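Local coordinates for 2-dehydropantoate 2-reductase (Porphyromonas gingivalis, PDB 2QYT), which probably catalyses the NADPH-dependent reduction of ketopantoate to pantoate, the second step of pantoate formation in pantothenate biosynthesis, at residues 60-65 against 152-157. Sequence-based numbering, arbitrary orientation.
Sequences VVTPSR and ITLEAD. With EDO (1,2-ethanediol), chain J.
Thr62 and Arg65 converge on the carboxylate of Asp157: the threonine hydroxyl sits between its own backbone N and carbonyl carbon (chi1 81°), while the arginine chain, otherwise extended, bends at chi3 (-75°) and brings NE and NH1 round to the same oxygen. The site closes one end of a parallel strand pair, 58-61 beside 151-154, in the mixed sheet of the Rossmann-type N-terminal domain. Strands 58-61 and 66-69 form a hairpin, and its turn meets the corner that follows strand 151-154.

Two nearly straight backbone bonds set the parallel register, Val61 N to Ile152 O at 2.9 Å and Leu154 N back to Val61 O. Val60 and Ile152 run next to each other, pointing the same way, on the face turned to helix 18-33, where Val60 CG1 also reaches Leu154 CD1 at 4.0 Å. On the other face Val61 CG2 meets Thr153 OG1, a hydroxyl that shares a hydrogen bond with Ser147 OG. Just past strand 58-61, Thr62 CG2 runs alongside Leu154 CB, and the Pro63 ring packs over the corner, its CD 3.5 Å from Leu154 O.

Asp157 OD1 takes three donors. Thr62 OG1 donates from the syn side, tilted well out of the carboxylate plane, at 2.8 Å, and Arg65 grips it side-on in a salt bridge, NE at 3.0 Å nearly along the C-O axis and NH1 at 2.9 Å on the anti lone pair. Both nitrogens keep the oxygen in the guanidinium plane, although the guanidinium and carboxylate planes are turned 37° against each other; NH1 has a further partner in Tyr22 OH of helix 18-33. Thr62 OG1 in turn accepts from Ser64 N and Arg65 N, an ST turn and ST motif that tie the hairpin turn to the carboxylate. The second oxygen, OD2, is approached from above the carboxylate plane by Ser64 OG at 2.8 Å.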
loop_
_atom_site.group_PDB
_atom_site.type_symbol
_atom_site.label_atom_id
_atom_site.label_comp_id
_atom_site.label_asym_id
_atom_site.label_seq_id
_atom_site.Cartn_x
_atom_site.Cartn_y
_atom_site.Cartn_z
ATOM N N VAL A 60 6.647 -10.879 14.722
ATOM C CA VAL A 60 5.766 -9.720 14.733
ATOM C C VAL A 60 5.328 -9.432 16.181
ATOM O O VAL A 60 4.852 -10.337 16.892
ATOM C CB VAL A 60 4.523 -9.921 13.826
ATOM C CG1 VAL A 60 3.664 -8.660 13.840
ATOM C CG2 VAL A 60 4.934 -10.228 12.412
ATOM N N VAL A 61 5.581 -8.202 16.619
ATOM C CA VAL A 61 5.169 -7.719 17.938
ATOM C C VAL A 61 4.187 -6.559 17.795
ATOM O O VAL A 61 4.363 -5.655 16.989
ATOM C CB VAL A 61 6.375 -7.393 18.922
ATOM C CG1 VAL A 61 7.325 -8.577 19.068
ATOM C CG2 VAL A 61 7.182 -6.131 18.478
ATOM N N THR A 62 3.141 -6.571 18.622
ATOM C CA THR A 62 2.131 -5.537 18.570
ATOM C C THR A 62 1.838 -5.247 20.039
ATOM O O THR A 62 2.449 -5.869 20.927
ATOM C CB THR A 62 0.846 -6.000 17.769
ATOM O OG1 THR A 62 0.021 -6.779 18.616
ATOM C CG2 THR A 62 1.175 -6.879 16.511
ATOM N N PRO A 63 0.942 -4.301 20.323
ATOM C CA PRO A 63 0.628 -4.162 21.733
ATOM C C PRO A 63 0.154 -5.458 22.448
ATOM O O PRO A 63 0.441 -5.645 23.659
ATOM C CB PRO A 63 -0.458 -3.052 21.774
ATOM C CG PRO A 63 -0.287 -2.258 20.531
ATOM C CD PRO A 63 0.235 -3.321 19.474
ATOM N N SER A 64 -0.597 -6.299 21.738
ATOM C CA SER A 64 -1.249 -7.449 22.357
ATOM C C SER A 64 -0.721 -8.772 21.862
ATOM O O SER A 64 -1.071 -9.800 22.425
ATOM C CB SER A 64 -2.774 -7.394 22.142
ATOM O OG SER A 64 -3.112 -7.624 20.755
ATOM N N ARG A 65 0.146 -8.776 20.838
ATOM C CA ARG A 65 0.617 -10.020 20.237
ATOM C C ARG A 65 2.140 -10.110 20.132
ATOM O O ARG A 65 2.824 -9.112 20.025
ATOM C CB ARG A 65 -0.009 -10.234 18.809
ATOM C CG ARG A 65 -1.539 -10.483 18.837
ATOM C CD ARG A 65 -2.094 -10.569 17.438
ATOM N NE ARG A 65 -2.161 -9.251 16.835
ATOM C CZ ARG A 65 -2.170 -9.008 15.525
ATOM N NH1 ARG A 65 -2.234 -7.744 15.090
ATOM N NH2 ARG A 65 -2.150 -10.009 14.665
ATOM N N ILE A 152 9.059 -7.286 12.767
ATOM C CA ILE A 152 8.073 -6.257 12.487
ATOM C C ILE A 152 7.435 -5.824 13.809
ATOM O O ILE A 152 7.058 -6.667 14.663
ATOM C CB ILE A 152 6.925 -6.769 11.537
ATOM C CG1 ILE A 152 7.512 -7.466 10.281
ATOM C CG2 ILE A 152 6.034 -5.652 11.098
ATOM C CD1 ILE A 152 8.603 -6.612 9.538
ATOM N N THR A 153 7.295 -4.513 13.965
ATOM C CA THR A 153 6.587 -3.957 15.094
ATOM C C THR A 153 5.378 -3.163 14.583
ATOM O O THR A 153 5.514 -2.341 13.661
ATOM C CB THR A 153 7.500 -2.983 15.866
ATOM O OG1 THR A 153 8.656 -3.727 16.292
ATOM C CG2 THR A 153 6.776 -2.349 17.075
ATOM N N LEU A 154 4.215 -3.449 15.155
ATOM C CA LEU A 154 3.039 -2.613 14.999
ATOM C C LEU A 154 2.843 -1.771 16.205
ATOM O O LEU A 154 2.859 -2.245 17.357
ATOM C CB LEU A 154 1.764 -3.422 14.791
ATOM C CG LEU A 154 1.447 -3.994 13.416
ATOM C CD1 LEU A 154 2.521 -4.962 13.006
ATOM C CD2 LEU A 154 0.050 -4.678 13.471
ATOM N N GLU A 155 2.589 -0.499 15.973
ATOM C CA GLU A 155 2.417 0.320 17.119
ATOM C C GLU A 155 0.955 0.297 17.543
ATOM O O GLU A 155 0.611 0.769 18.605
ATOM C CB GLU A 155 2.984 1.717 16.873
ATOM C CG GLU A 155 2.306 2.477 15.833
ATOM C CD GLU A 155 2.873 3.887 15.734
ATOM O OE1 GLU A 155 4.075 4.018 15.357
ATOM O OE2 GLU A 155 2.106 4.829 16.027
ATOM N N ALA A 156 0.101 -0.277 16.700
ATOM C CA ALA A 156 -1.298 -0.478 17.082
ATOM C C ALA A 156 -1.748 -1.754 16.393
ATOM O O ALA A 156 -1.278 -2.056 15.310
ATOM C CB ALA A 156 -2.165 0.691 16.680
ATOM N N ASP A 157 -2.657 -2.490 17.018
ATOM C CA ASP A 157 -3.200 -3.693 16.399
ATOM C C ASP A 157 -4.068 -3.491 15.146
ATOM O O ASP A 157 -4.036 -4.335 14.240
ATOM C CB ASP A 157 -3.982 -4.499 17.425
ATOM C CG ASP A 157 -3.117 -5.407 18.194
ATOM O OD1 ASP A 157 -2.504 -6.324 17.598
ATOM O OD2 ASP A 157 -3.021 -5.184 19.397
HETATM C C1 EDO J . -6.571 -6.293 13.607
HETATM O O1 EDO J . -5.219 -6.722 13.603
HETATM C C2 EDO J . -7.154 -6.342 12.214
HETATM O O2 EDO J . -7.414 -4.972 11.888
#